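Glyoxalase family protein (Bacillus cereus, PDB 1ZSW) is of unknown function but binds a zinc ion and, as a member of the glyoxalase/bleomycin resistance/dioxygenase superfamily, may be a metal-dependent enzyme. Local coordinates at residues A[77-80]-A[81-84]; A[251-254]-A[255-258]; A[117-120]-A[121-125]; A[44-47]-A[48-52]. One frame throughout, in Å; residues are numbered along the deposited sequence. Where two conformers were deposited one is given.

Contact 1. Residues A[77-80]-A[81-84]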
ATOM      1  N   THR A  77      -3.981 -10.661  10.247  1.00 25.53           N
ATOM      2  CA  THR A  77      -5.285 -10.693   9.554  1.00 27.06           C
ATOM      3  C   THR A  77      -5.305  -9.918   8.230  1.00 27.26           C
ATOM      4  O   THR A  77      -6.350  -9.746   7.590  1.00 29.27           O
ATOM      5  CB  THR A  77      -6.422 -10.122  10.431  1.00 29.21           C
ATOM      6  OG1 THR A  77      -6.149  -8.752  10.742  1.00 31.46           O
ATOM      7  CG2 THR A  77      -6.560 -10.914  11.725  1.00 31.19           C
ATOM      8  N   GLY A  78      -4.157  -9.399   7.830  1.00 25.68           N
ATOM      9  CA  GLY A  78      -4.142  -8.595   6.622  1.00 23.51           C
ATOM     10  C   GLY A  78      -4.869  -7.293   6.868  1.00 24.02           C
ATOM     11  O   GLY A  78      -5.557  -6.780   5.972  1.00 26.50           O
ATOM     12  N   SER A  79      -4.693  -6.709   8.049  1.00 21.65           N
ATOM     13  CA  SER A  79      -5.488  -5.525   8.411  1.00 21.67           C
ATOM     14  C   SER A  79      -5.113  -4.298   7.554  1.00 22.38           C
ATOM     15  O   SER A  79      -3.996  -4.252   7.019  1.00 21.30           O
ATOM     16  CB  SER A  79      -5.355  -5.233   9.881  1.00 25.39           C
ATOM     17  OG  SER A  79      -4.048  -4.860  10.162  1.00 27.97           O
ATOM     18  N   PRO A  80      -6.049  -3.353   7.380  1.00 21.38           N
ATOM     19  CA  PRO A  80      -5.769  -2.130   6.631  1.00 19.70           C
ATOM     20  C   PRO A  80      -4.491  -1.476   7.129  1.00 20.16           C
ATOM     21  O   PRO A  80      -4.275  -1.317   8.357  1.00 19.88           O
ATOM     22  CB  PRO A  80      -6.964  -1.244   6.949  1.00 20.66           C
ATOM     23  CG  PRO A  80      -8.113  -2.274   7.002  1.00 21.57           C
ATOM     24  CD  PRO A  80      -7.478  -3.415   7.791  1.00 23.02           C
ATOM     25  N   GLY A  81      -3.661  -1.070   6.177  1.00 17.44           N
ATOM     26  CA  GLY A  81      -2.379  -0.490   6.592  1.00 16.68           C
ATOM     27  C   GLY A  81      -1.203  -1.462   6.500  1.00 20.68           C
ATOM     28  O   GLY A  81      -0.036  -1.031   6.539  1.00 20.91           O
ATOM     29  N   THR A  82      -1.472  -2.758   6.369  1.00 18.61           N
ATOM     30  CA  THR A  82      -0.401  -3.736   6.387  1.00 17.04           C
ATOM     31  C   THR A  82      -0.270  -4.479   5.063  1.00 17.48           C
ATOM     32  O   THR A  82       0.701  -5.213   4.857  1.00 19.82           O
ATOM     33  CB  THR A  82      -0.571  -4.804   7.540  1.00 17.98           C
ATOM     34  OG1 THR A  82      -1.626  -5.727   7.206  1.00 20.01           O
ATOM     35  CG2 THR A  82      -0.817  -4.139   8.870  1.00 18.10           C
ATOM     36  N   GLU A  83      -1.232  -4.251   4.156  0.60 18.19           N
ATOM     37  CA  GLU A  83      -1.433  -5.092   3.003  0.60 18.94           C
ATOM     38  C   GLU A  83      -0.591  -4.649   1.811  0.60 17.00           C
ATOM     39  O   GLU A  83      -0.782  -3.522   1.319  0.60 16.09           O
ATOM     40  CB  GLU A  83      -2.910  -4.977   2.566  0.60 19.30           C
ATOM     41  CG  GLU A  83      -3.927  -5.291   3.673  0.60 22.87           C
ATOM     42  CD  GLU A  83      -5.356  -4.919   3.283  0.60 24.18           C
ATOM     43  OE1 GLU A  83      -5.625  -4.749   2.069  0.60 28.30           O
ATOM     44  OE2 GLU A  83      -6.197  -4.770   4.196  0.60 24.63           O
ATOM     45  N   LEU A  84       0.296  -5.542   1.341  1.00 16.68           N
ATOM     46  CA  LEU A  84       0.981  -5.397   0.048  0.70 17.99           C
ATOM     47  C   LEU A  84       0.413  -6.481  -0.839  1.00 17.78           C
ATOM     48  O   LEU A  84       0.420  -7.650  -0.472  1.00 20.61           O
ATOM     49  CB  LEU A  84       2.500  -5.592   0.171  0.70 18.45           C
ATOM     50  CG  LEU A  84       3.352  -4.859   1.209  0.70 22.95           C
ATOM     51  CD1 LEU A  84       4.799  -4.654   0.691  0.70 22.51           C
ATOM     52  CD2 LEU A  84       2.793  -3.563   1.756  0.70 22.26           C
TER
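The flat carbonyl of Ser79 is met by two groups of Thr82 from different directions. The hydroxyl lies in the carbonyl plane, on a lone pair, with Thr82 OG1 2.8 Å from Ser79 O; the amide is tilted 21° out of that plane, with Thr82 N 3.0 Å from the same oxygen. The other flat group, the carboxylate of Glu83, reaches back alongside the Pro80 ring; in the conformer given, Glu83 OE2 lies 2.8 Å from Gly78 O, while Glu83 CG lies 3.5 Å from Ser79 O. The backbone closes as a type II beta turn from Ser79 to Thr82. Gly81 sits at its third position, where positive phi (100°) suits glycine. Thr82 OG1 stands between its own N and carbonyl carbon (chi1 74°), which aims it at the turn's acceptor, and it also takes a bond from Asp75 N. Ser79 OG turns to Asp75 OD2, touching the Thr82 methyl on the way. Two donors of one residue, Thr82 OG1 and Thr82 N, thus converge on the buried Ser79 O and close the turn, and Glu83, which leads into strand 83-88, touches the zinc ligand His33 and belongs to the surroundings of the metal site.

Contact 2. Residues A[251-254]-A[255-258]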
ATOM      1  N   VAL A 251     -10.863   4.676   4.414  1.00 17.13           N
ATOM      2  CA  VAL A 251     -12.021   5.402   4.978  1.00 16.97           C
ATOM      3  C   VAL A 251     -12.811   4.461   5.890  1.00 17.98           C
ATOM      4  O   VAL A 251     -12.675   3.266   5.803  1.00 19.34           O
ATOM      5  CB  VAL A 251     -12.880   6.055   3.890  1.00 16.59           C
ATOM      6  CG1 VAL A 251     -11.991   6.955   3.021  1.00 17.40           C
ATOM      7  CG2 VAL A 251     -13.610   4.982   3.083  1.00 19.10           C
ATOM      8  N   LYS A 252     -13.595   5.027   6.808  0.80 18.84           N
ATOM      9  CA  LYS A 252     -14.242   4.242   7.852  0.80 20.40           C
ATOM     10  C   LYS A 252     -15.357   3.342   7.357  0.80 19.59           C
ATOM     11  O   LYS A 252     -15.515   2.237   7.846  0.80 22.65           O
ATOM     12  CB  LYS A 252     -14.780   5.179   8.939  0.80 21.92           C
ATOM     13  CG  LYS A 252     -15.273   4.453  10.154  0.80 23.97           C
ATOM     14  CD  LYS A 252     -15.886   5.476  11.079  0.80 29.21           C
ATOM     15  CE  LYS A 252     -16.038   4.905  12.461  0.80 37.45           C
ATOM     16  NZ  LYS A 252     -16.605   5.966  13.320  0.80 39.64           N
ATOM     17  N   ASN A 253     -16.146   3.831   6.423  1.00 20.81           N
ATOM     18  CA  ASN A 253     -17.379   3.142   6.019  1.00 23.03           C
ATOM     19  C   ASN A 253     -17.873   3.635   4.674  1.00 22.38           C
ATOM     20  O   ASN A 253     -17.266   4.500   4.014  1.00 21.64           O
ATOM     21  CB  ASN A 253     -18.475   3.374   7.087  1.00 22.83           C
ATOM     22  CG  ASN A 253     -18.658   4.828   7.390  1.00 23.07           C
ATOM     23  OD1 ASN A 253     -18.620   5.679   6.492  1.00 24.01           O
ATOM     24  ND2 ASN A 253     -18.819   5.155   8.677  1.00 28.26           N
ATOM     25  N   ASP A 254     -18.996   3.070   4.226  1.00 23.87           N
ATOM     26  CA  ASP A 254     -19.542   3.415   2.925  1.00 25.04           C
ATOM     27  C   ASP A 254     -20.007   4.862   2.837  1.00 24.97           C
ATOM     28  O   ASP A 254     -20.010   5.451   1.761  1.00 24.25           O
ATOM     29  CB  ASP A 254     -20.725   2.489   2.579  1.00 24.82           C
ATOM     30  CG  ASP A 254     -20.304   1.072   2.295  1.00 31.94           C
ATOM     31  OD1 ASP A 254     -19.091   0.781   2.194  1.00 28.20           O
ATOM     32  OD2 ASP A 254     -21.207   0.206   2.207  1.00 31.53           O
ATOM     33  N   ALA A 255     -20.414   5.443   3.974  1.00 25.65           N
ATOM     34  CA  ALA A 255     -20.860   6.838   3.956  1.00 26.22           C
ATOM     35  C   ALA A 255     -19.690   7.770   3.677  1.00 23.37           C
ATOM     36  O   ALA A 255     -19.815   8.718   2.898  1.00 24.16           O
ATOM     37  CB  ALA A 255     -21.547   7.220   5.271  1.00 27.30           C
ATOM     38  N   GLU A 256     -18.546   7.481   4.283  1.00 23.85           N
ATOM     39  CA  GLU A 256     -17.352   8.292   4.017  1.00 20.95           C
ATOM     40  C   GLU A 256     -16.888   8.064   2.578  1.00 20.47           C
ATOM     41  O   GLU A 256     -16.465   8.996   1.922  1.00 19.17           O
ATOM     42  CB  GLU A 256     -16.242   7.961   5.015  1.00 21.21           C
ATOM     43  CG  GLU A 256     -16.570   8.459   6.419  1.00 24.86           C
ATOM     44  CD  GLU A 256     -15.446   8.311   7.416  1.00 28.82           C
ATOM     45  OE1 GLU A 256     -15.707   8.572   8.621  1.00 28.35           O
ATOM     46  OE2 GLU A 256     -14.315   7.922   7.036  1.00 23.53           O
ATOM     47  N   LEU A 257     -16.980   6.819   2.096  1.00 19.53           N
ATOM     48  CA  LEU A 257     -16.576   6.549   0.702  1.00 21.08           C
ATOM     49  C   LEU A 257     -17.429   7.378  -0.274  1.00 20.68           C
ATOM     50  O   LEU A 257     -16.919   8.012  -1.188  1.00 19.51           O
ATOM     51  CB  LEU A 257     -16.671   5.054   0.399  1.00 20.47           C
ATOM     52  CG  LEU A 257     -16.277   4.647  -1.020  1.00 19.71           C
ATOM     53  CD1 LEU A 257     -14.789   4.933  -1.192  1.00 19.80           C
ATOM     54  CD2 LEU A 257     -16.489   3.154  -1.218  1.00 20.61           C
ATOM     55  N   ALA A 258     -18.747   7.417  -0.045  1.00 22.09           N
ATOM     56  CA  ALA A 258     -19.608   8.236  -0.910  1.00 23.28           C
ATOM     57  C   ALA A 258     -19.290   9.734  -0.850  1.00 20.44           C
ATOM     58  O   ALA A 258     -19.328  10.421  -1.861  1.00 20.60           O
ATOM     59  CB  ALA A 258     -21.086   8.005  -0.576  1.00 25.24           C
TER
HETATM   60  O   HOH W   1     -18.291   8.267   9.331  1.00 37.80           O
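Asn253 OD1 takes the amide of Glu256 at 2.9 Å from Glu256 N, in a nearly straight bond lying almost along the side chain's C=O axis. This is the N-cap of helix 254-266, at the corner where strand 244-251 hands over to the helix in a beta-alpha-beta-beta-beta module of the glyoxalase superfamily. Asn253 CG stands between its own N and carbonyl carbon (chi1 52°), a position that folds the amide group back over the first turn. The main chain of the same residue starts the helical ladder, Leu257 N giving to Asn253 O at 3.0 Å.

Glu256 returns the favour, though not to the N-cap residue itself as in a classical capping box. Its extended chain runs back to the residue before, and Glu256 OE2 accepts from Lys252 N at 3.0 Å, the donor standing well above the carboxylate plane. Lys252 CB lies against both carboxylate oxygens, while the ammonium end of that lysine leads away. The amides at a helix start would probably favour the charged form of this acid.

On the inner side Val251 and Leu257 cross at about a right angle, with Val251 CG2 4.1 Å from Leu257 CB, and both rest on Ile295 of strand 292-300. Asp254 makes a salt bridge with Lys281. One water ties cap to acid, accepting from Asn253 ND2 at 3.2 Å and giving to Glu256 OE1 at 2.7 Å.

Contact 3. Residues A[117-120]-A[121-125]; sequences YWKE and RFEKF
Arg121 runs alongside Tyr117 and Trp118, one turn earlier, its CD touching both. Arg121 CD is 3.6 Å from Trp118 CZ3 and 3.5 Å from Tyr117 OH. The two rings also meet each other, Tyr117 CE1 lying over the indole face. The guanidinium lies nearly parallel to the tyrosine ring, 8° apart, but upright to the indole, which meets it at its edge. CG is anti to the backbone N (chi1 -170°) and the chain stays extended as far as NE, which brings the guanidinium beside the far ends of both rings. There Phe125 CE1 sits over one of its faces. Phe122 approaches Trp118 obliquely, with Phe122 CE2 3.7 Å from Trp118 CE3, and one face of the phenyl ring lies over Trp118 O, the acceptor of its own amide. Lys119 NZ has a long salt bridge to Glu123, whose side chain has alternate positions, and also a salt bridge to Glu131.

Outside partners fix the larger groups: Trp118 NE1 gives to His176 O, and Tyr117 stacks on the His176 ring. Helix 112-124 thus rests its Trp118 and Phe122 on strands 138-144 and 150-155, while its arginine bonds to backbone carbonyls of helix 41-51.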
ATOM      1  N   TYR A 117      18.895  -6.091  12.874  1.00 26.31           N
ATOM      2  CA  TYR A 117      18.375  -7.414  12.570  1.00 26.50           C
ATOM      3  C   TYR A 117      18.143  -7.593  11.063  1.00 24.19           C
ATOM      4  O   TYR A 117      18.562  -8.576  10.438  1.00 24.70           O
ATOM      5  CB  TYR A 117      17.070  -7.673  13.358  1.00 24.42           C
ATOM      6  CG  TYR A 117      16.389  -8.920  12.875  1.00 27.28           C
ATOM      7  CD1 TYR A 117      15.484  -8.876  11.804  1.00 24.51           C
ATOM      8  CD2 TYR A 117      16.668 -10.161  13.451  1.00 26.61           C
ATOM      9  CE1 TYR A 117      14.885 -10.025  11.323  1.00 21.23           C
ATOM     10  CE2 TYR A 117      16.070 -11.315  12.986  1.00 27.44           C
ATOM     11  CZ  TYR A 117      15.165 -11.249  11.931  1.00 25.21           C
ATOM     12  OH  TYR A 117      14.611 -12.399  11.452  1.00 26.14           O
ATOM     13  N   TRP A 118      17.460  -6.615  10.462  1.00 24.14           N
ATOM     14  CA  TRP A 118      17.183  -6.640   9.033  1.00 24.18           C
ATOM     15  C   TRP A 118      18.380  -6.566   8.110  1.00 23.12           C
ATOM     16  O   TRP A 118      18.451  -7.274   7.103  1.00 24.59           O
ATOM     17  CB  TRP A 118      16.123  -5.568   8.706  1.00 22.52           C
ATOM     18  CG  TRP A 118      14.735  -6.094   9.135  1.00 20.17           C
ATOM     19  CD1 TRP A 118      13.971  -5.661  10.159  1.00 20.42           C
ATOM     20  CD2 TRP A 118      14.020  -7.133   8.487  1.00 21.64           C
ATOM     21  NE1 TRP A 118      12.802  -6.435  10.234  1.00 21.21           N
ATOM     22  CE2 TRP A 118      12.818  -7.324   9.202  1.00 20.68           C
ATOM     23  CE3 TRP A 118      14.303  -7.963   7.391  1.00 21.08           C
ATOM     24  CZ2 TRP A 118      11.867  -8.307   8.830  1.00 22.01           C
ATOM     25  CZ3 TRP A 118      13.351  -8.932   7.000  1.00 21.96           C
ATOM     26  CH2 TRP A 118      12.167  -9.102   7.759  1.00 20.86           C
ATOM     27  N   LYS A 119      19.358  -5.730   8.471  1.00 26.14           N
ATOM     28  CA  LYS A 119      20.598  -5.677   7.713  1.00 28.58           C
ATOM     29  C   LYS A 119      21.246  -7.061   7.659  1.00 28.39           C
ATOM     30  O   LYS A 119      21.620  -7.518   6.582  1.00 28.46           O
ATOM     31  CB  LYS A 119      21.568  -4.635   8.306  1.00 30.31           C
ATOM     32  CG  LYS A 119      22.776  -4.384   7.403  1.00 34.98           C
ATOM     33  CD  LYS A 119      23.195  -2.932   7.417  1.00 42.88           C
ATOM     34  CE  LYS A 119      23.974  -2.589   6.143  1.00 46.99           C
ATOM     35  NZ  LYS A 119      25.197  -3.433   5.994  1.00 51.85           N
ATOM     36  N   GLU A 120      21.374  -7.740   8.802  0.50 28.95           N
ATOM     37  CA  GLU A 120      21.960  -9.095   8.770  0.50 30.20           C
ATOM     38  C   GLU A 120      21.125 -10.069   7.943  0.50 29.32           C
ATOM     39  O   GLU A 120      21.664 -10.848   7.149  0.50 29.42           O
ATOM     40  CB  GLU A 120      22.243  -9.644  10.176  0.50 30.58           C
ATOM     41  CG  GLU A 120      22.567 -11.157  10.229  0.50 36.55           C
ATOM     42  CD  GLU A 120      23.791 -11.575   9.412  0.50 39.56           C
ATOM     43  OE1 GLU A 120      24.791 -10.818   9.361  0.50 41.95           O
ATOM     44  OE2 GLU A 120      23.752 -12.684   8.831  0.50 41.94           O
ATOM     45  N   ARG A 121      19.803 -10.004   8.099  1.00 29.68           N
ATOM     46  CA  ARG A 121      18.923 -10.888   7.340  1.00 26.88           C
ATOM     47  C   ARG A 121      19.028 -10.679   5.824  1.00 27.47           C
ATOM     48  O   ARG A 121      19.022 -11.628   5.051  1.00 27.43           O
ATOM     49  CB  ARG A 121      17.469 -10.693   7.807  1.00 24.67           C
ATOM     50  CG  ARG A 121      16.508 -11.749   7.237  1.00 25.31           C
ATOM     51  CD  ARG A 121      15.201 -11.780   8.044  1.00 23.34           C
ATOM     52  NE  ARG A 121      14.311 -12.818   7.497  1.00 23.95           N
ATOM     53  CZ  ARG A 121      14.345 -14.095   7.858  1.00 29.73           C
ATOM     54  NH1 ARG A 121      13.504 -14.963   7.303  1.00 27.36           N
ATOM     55  NH2 ARG A 121      15.242 -14.510   8.763  1.00 27.40           N
ATOM     56  N   PHE A 122      19.126  -9.418   5.407  1.00 27.65           N
ATOM     57  CA  PHE A 122      19.292  -9.088   4.009  1.00 26.91           C
ATOM     58  C   PHE A 122      20.630  -9.612   3.469  1.00 27.91           C
ATOM     59  O   PHE A 122      20.703 -10.068   2.320  1.00 28.61           O
ATOM     60  CB  PHE A 122      19.184  -7.566   3.805  1.00 26.61           C
ATOM     61  CG  PHE A 122      17.767  -7.015   3.942  1.00 25.25           C
ATOM     62  CD1 PHE A 122      17.560  -5.661   4.182  1.00 24.07           C
ATOM     63  CD2 PHE A 122      16.652  -7.852   3.816  1.00 28.74           C
ATOM     64  CE1 PHE A 122      16.258  -5.112   4.306  1.00 22.32           C
ATOM     65  CE2 PHE A 122      15.347  -7.325   3.939  1.00 24.93           C
ATOM     66  CZ  PHE A 122      15.152  -5.961   4.178  1.00 21.34           C
ATOM     67  N   GLU A 123      21.675  -9.541   4.295  0.70 30.31           N
ATOM     68  CA  GLU A 123      22.983 -10.091   3.919  0.70 32.94           C
ATOM     69  C   GLU A 123      22.819 -11.591   3.682  0.70 33.31           C
ATOM     70  O   GLU A 123      23.178 -12.116   2.622  0.70 34.66           O
ATOM     71  CB  GLU A 123      24.019  -9.838   5.021  0.70 31.98           C
ATOM     72  CG  GLU A 123      24.436  -8.373   5.199  0.70 33.70           C
ATOM     73  CD  GLU A 123      25.206  -8.131   6.493  0.70 34.53           C
ATOM     74  OE1 GLU A 123      25.593  -9.120   7.156  0.70 40.87           O
ATOM     75  OE2 GLU A 123      25.408  -6.955   6.856  0.70 36.59           O
ATOM     76  N   LYS A 124      22.220 -12.265   4.662  1.00 32.90           N
ATOM     77  CA  LYS A 124      21.996 -13.703   4.605  1.00 33.97           C
ATOM     78  C   LYS A 124      21.220 -14.148   3.354  1.00 34.29           C
ATOM     79  O   LYS A 124      21.544 -15.152   2.721  1.00 33.78           O
ATOM     80  CB  LYS A 124      21.273 -14.166   5.873  1.00 34.51           C
ATOM     81  CG  LYS A 124      20.792 -15.622   5.839  1.00 38.57           C
ATOM     82  CD  LYS A 124      21.949 -16.618   5.716  1.00 46.14           C
ATOM     83  CE  LYS A 124      22.766 -16.696   6.999  1.00 52.53           C
ATOM     84  NZ  LYS A 124      21.880 -16.859   8.190  1.00 54.51           N
ATOM     85  N   PHE A 125      20.197 -13.387   2.988  1.00 32.70           N
ATOM     86  CA  PHE A 125      19.365 -13.757   1.867  1.00 31.38           C
ATOM     87  C   PHE A 125      19.720 -13.091   0.541  1.00 32.45           C
ATOM     88  O   PHE A 125      18.982 -13.232  -0.442  1.00 32.54           O
ATOM     89  CB  PHE A 125      17.896 -13.499   2.215  1.00 31.73           C
ATOM     90  CG  PHE A 125      17.301 -14.549   3.105  1.00 31.35           C
ATOM     91  CD1 PHE A 125      17.291 -14.372   4.479  1.00 30.71           C
ATOM     92  CD2 PHE A 125      16.753 -15.708   2.568  1.00 33.74           C
ATOM     93  CE1 PHE A 125      16.742 -15.336   5.308  1.00 33.81           C
ATOM     94  CE2 PHE A 125      16.196 -16.682   3.389  1.00 32.93           C
ATOM     95  CZ  PHE A 125      16.187 -16.495   4.751  1.00 34.17           C
TER
HETATM   96  O   HOH W   2      25.411  -5.252   4.340  0.50 30.87           O

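Contact 4. Residues A[44-47]-A[48-52]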
ATOM      1  N   ASN A  44       7.929 -14.327  -5.746  1.00 23.13           N
ATOM      2  CA  ASN A  44       7.280 -13.256  -4.997  1.00 21.92           C
ATOM      3  C   ASN A  44       6.861 -13.741  -3.618  1.00 21.60           C
ATOM      4  O   ASN A  44       7.160 -13.118  -2.608  1.00 20.94           O
ATOM      5  CB  ASN A  44       6.084 -12.718  -5.808  1.00 20.99           C
ATOM      6  CG  ASN A  44       5.380 -11.580  -5.097  1.00 25.64           C
ATOM      7  OD1 ASN A  44       5.871 -10.445  -5.067  1.00 25.51           O
ATOM      8  ND2 ASN A  44       4.233 -11.875  -4.528  1.00 20.43           N
ATOM      9  N   ASN A  45       6.234 -14.921  -3.584  1.00 22.69           N
ATOM     10  CA  ASN A  45       5.861 -15.563  -2.338  1.00 23.41           C
ATOM     11  C   ASN A  45       7.075 -15.826  -1.444  1.00 22.36           C
ATOM     12  O   ASN A  45       7.024 -15.544  -0.263  1.00 21.81           O
ATOM     13  CB  ASN A  45       5.102 -16.865  -2.645  1.00 24.04           C
ATOM     14  CG  ASN A  45       4.682 -17.637  -1.387  1.00 25.42           C
ATOM     15  OD1 ASN A  45       5.207 -18.730  -1.123  1.00 33.14           O
ATOM     16  ND2 ASN A  45       3.745 -17.088  -0.620  1.00 26.36           N
ATOM     17  N   HIS A  46       8.167 -16.314  -2.028  1.00 23.22           N
ATOM     18  CA  HIS A  46       9.327 -16.578  -1.221  1.00 25.95           C
ATOM     19  C   HIS A  46       9.820 -15.273  -0.583  1.00 24.29           C
ATOM     20  O   HIS A  46      10.087 -15.215   0.613  1.00 24.83           O
ATOM     21  CB  HIS A  46      10.444 -17.254  -2.014  1.00 27.48           C
ATOM     22  CG  HIS A  46      11.668 -17.482  -1.184  1.00 31.21           C
ATOM     23  ND1 HIS A  46      11.736 -18.468  -0.222  1.00 38.09           N
ATOM     24  CD2 HIS A  46      12.845 -16.810  -1.127  1.00 32.80           C
ATOM     25  CE1 HIS A  46      12.913 -18.405   0.380  1.00 37.63           C
ATOM     26  NE2 HIS A  46      13.605 -17.414  -0.154  1.00 41.59           N
ATOM     27  N   PHE A  47       9.883 -14.198  -1.357  1.00 21.83           N
ATOM     28  CA  PHE A  47      10.418 -12.969  -0.802  1.00 21.51           C
ATOM     29  C   PHE A  47       9.563 -12.349   0.282  1.00 21.20           C
ATOM     30  O   PHE A  47      10.074 -11.999   1.370  1.00 21.27           O
ATOM     31  CB  PHE A  47      10.636 -11.941  -1.925  1.00 21.84           C
ATOM     32  CG  PHE A  47      11.414 -10.749  -1.479  1.00 24.44           C
ATOM     33  CD1 PHE A  47      12.798 -10.806  -1.360  1.00 26.39           C
ATOM     34  CD2 PHE A  47      10.765  -9.575  -1.153  1.00 22.04           C
ATOM     35  CE1 PHE A  47      13.516  -9.687  -0.944  1.00 27.16           C
ATOM     36  CE2 PHE A  47      11.466  -8.440  -0.739  1.00 24.71           C
ATOM     37  CZ  PHE A  47      12.856  -8.494  -0.644  1.00 24.79           C
ATOM     38  N   TYR A  48       8.251 -12.212   0.016  1.00 19.77           N
ATOM     39  CA  TYR A  48       7.403 -11.452   0.962  1.00 18.40           C
ATOM     40  C   TYR A  48       7.026 -12.253   2.201  1.00 18.49           C
ATOM     41  O   TYR A  48       6.879 -11.705   3.284  1.00 19.16           O
ATOM     42  CB  TYR A  48       6.174 -10.800   0.238  1.00 18.00           C
ATOM     43  CG  TYR A  48       6.725  -9.706  -0.631  1.00 17.07           C
ATOM     44  CD1 TYR A  48       7.113  -9.974  -1.943  1.00 16.83           C
ATOM     45  CD2 TYR A  48       7.014  -8.467  -0.078  1.00 18.40           C
ATOM     46  CE1 TYR A  48       7.756  -8.975  -2.747  1.00 19.06           C
ATOM     47  CE2 TYR A  48       7.635  -7.471  -0.854  1.00 21.30           C
ATOM     48  CZ  TYR A  48       8.006  -7.747  -2.166  1.00 20.50           C
ATOM     49  OH  TYR A  48       8.652  -6.747  -2.902  1.00 21.58           O
ATOM     50  N   LYS A  49       6.910 -13.563   2.043  1.00 20.45           N
ATOM     51  CA  LYS A  49       6.566 -14.430   3.167  1.00 22.26           C
ATOM     52  C   LYS A  49       7.817 -14.954   3.852  1.00 23.36           C
ATOM     53  O   LYS A  49       8.006 -14.727   5.027  1.00 24.12           O
ATOM     54  CB  LYS A  49       5.661 -15.572   2.697  1.00 23.00           C
ATOM     55  CG  LYS A  49       5.258 -16.527   3.815  1.00 24.61           C
ATOM     56  CD  LYS A  49       4.225 -17.547   3.322  1.00 27.28           C
ATOM     57  CE  LYS A  49       4.831 -18.462   2.280  1.00 37.19           C
ATOM     58  NZ  LYS A  49       5.801 -19.447   2.859  1.00 43.84           N
ATOM     59  N   ASN A  50       8.696 -15.616   3.115  1.00 23.27           N
ATOM     60  CA  ASN A  50       9.855 -16.241   3.780  1.00 27.25           C
ATOM     61  C   ASN A  50      10.946 -15.262   4.192  1.00 27.62           C
ATOM     62  O   ASN A  50      11.467 -15.360   5.300  1.00 31.36           O
ATOM     63  CB  ASN A  50      10.399 -17.399   2.944  1.00 29.22           C
ATOM     64  CG  ASN A  50       9.362 -18.497   2.771  1.00 34.41           C
ATOM     65  OD1 ASN A  50       9.050 -18.906   1.662  1.00 37.84           O
ATOM     66  ND2 ASN A  50       8.769 -18.921   3.885  1.00 43.52           N
ATOM     67  N   VAL A  51      11.263 -14.296   3.334  1.00 24.48           N
ATOM     68  CA  VAL A  51      12.367 -13.373   3.655  1.00 24.53           C
ATOM     69  C   VAL A  51      11.856 -12.244   4.530  1.00 23.67           C
ATOM     70  O   VAL A  51      12.387 -11.968   5.600  1.00 23.76           O
ATOM     71  CB  VAL A  51      13.084 -12.855   2.392  1.00 24.55           C
ATOM     72  CG1 VAL A  51      14.220 -11.869   2.762  1.00 24.01           C
ATOM     73  CG2 VAL A  51      13.617 -14.040   1.538  1.00 26.85           C
ATOM     74  N   LEU A  52      10.780 -11.584   4.102  1.00 21.70           N
ATOM     75  CA  LEU A  52      10.247 -10.463   4.880  1.00 20.69           C
ATOM     76  C   LEU A  52       9.363 -10.853   6.081  1.00 19.00           C
ATOM     77  O   LEU A  52       9.041 -10.029   6.955  1.00 19.61           O
ATOM     78  CB  LEU A  52       9.465  -9.522   3.935  1.00 21.14           C
ATOM     79  CG  LEU A  52      10.269  -8.734   2.922  1.00 24.64           C
ATOM     80  CD1 LEU A  52       9.364  -7.525   2.560  1.00 25.70           C
ATOM     81  CD2 LEU A  52      11.602  -8.272   3.509  1.00 25.57           C
TER
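Tyr48 receives the ring of the residue before it in a T-shaped pair: the edge of Phe47 points at one face of the tyrosine, centroids 4.9 Å apart and planes at 71°, with Phe47 CD2 displaced toward the rim. At the tyrosine's own edge lies Asn44 O, the carbonyl that also accepts from Tyr48 N, and Asn44 OD1 reaches to 3.3 Å from Tyr48 CE1. With CG beside its backbone N (chi1 -70°), the ring leans back over this earlier turn, and its hydroxyl is held by Asp145.

Lys49 follows, its aliphatic chain running alongside Asn45 in the same direction before bending at its last two torsions toward a salt bridge with Glu337. Asn50 crosses His46 at about a right angle, with Asn50 CB packing on the imidazole 3.6 Å from His46 ND1. Asn50 N of the backbone makes a weak bond to His46 O.

Here the regular helix widens. Helix 41-51 is the helix of a beta-alpha-beta-beta-beta module, following strand 31-38, and it has a wider pi-type turn at 48-51: Val51 N gives to His46 O, five residues back, at 3.1 Å, and has a weak second bond to Phe47 O. The valine comes obliquely to the imidazole, Val51 CG2 lying 3.8 Å from His46 NE2.

Leu52 N repeats the wide step, reaching Phe47 O at 2.9 Å. The leucine then lays its branch point against the phenyl, Leu52 CG 3.9 Å from Phe47 CE2, and both side chains continue onto Phe143 of strand 138-144.

Overall arrangement
Contact 1 lies nearest the zinc ion, with the side chain of Glu83 about 7 Å from the metal; for contact 2, the side chain of Leu257 is about 11 Å from the bound zinc ion. The metal is held by His33, His246 and Glu294, on strands of one sheet in which 31-38 pairs with 244-251. Contacts 3 and 4 lie away from this site and touch each other through two probable hydrogen bonds, Arg121 NE being 2.8 Å from Val51 O and Arg121 NH1 2.9 Å from Asn50 O. Contact 4 also meets contact 1, Leu84 CD1 packing 4.3 Å from Tyr48 CE2. Contacts 2 and 3 are far apart, their centres 40 Å from each other on opposite sides of the chain's centre.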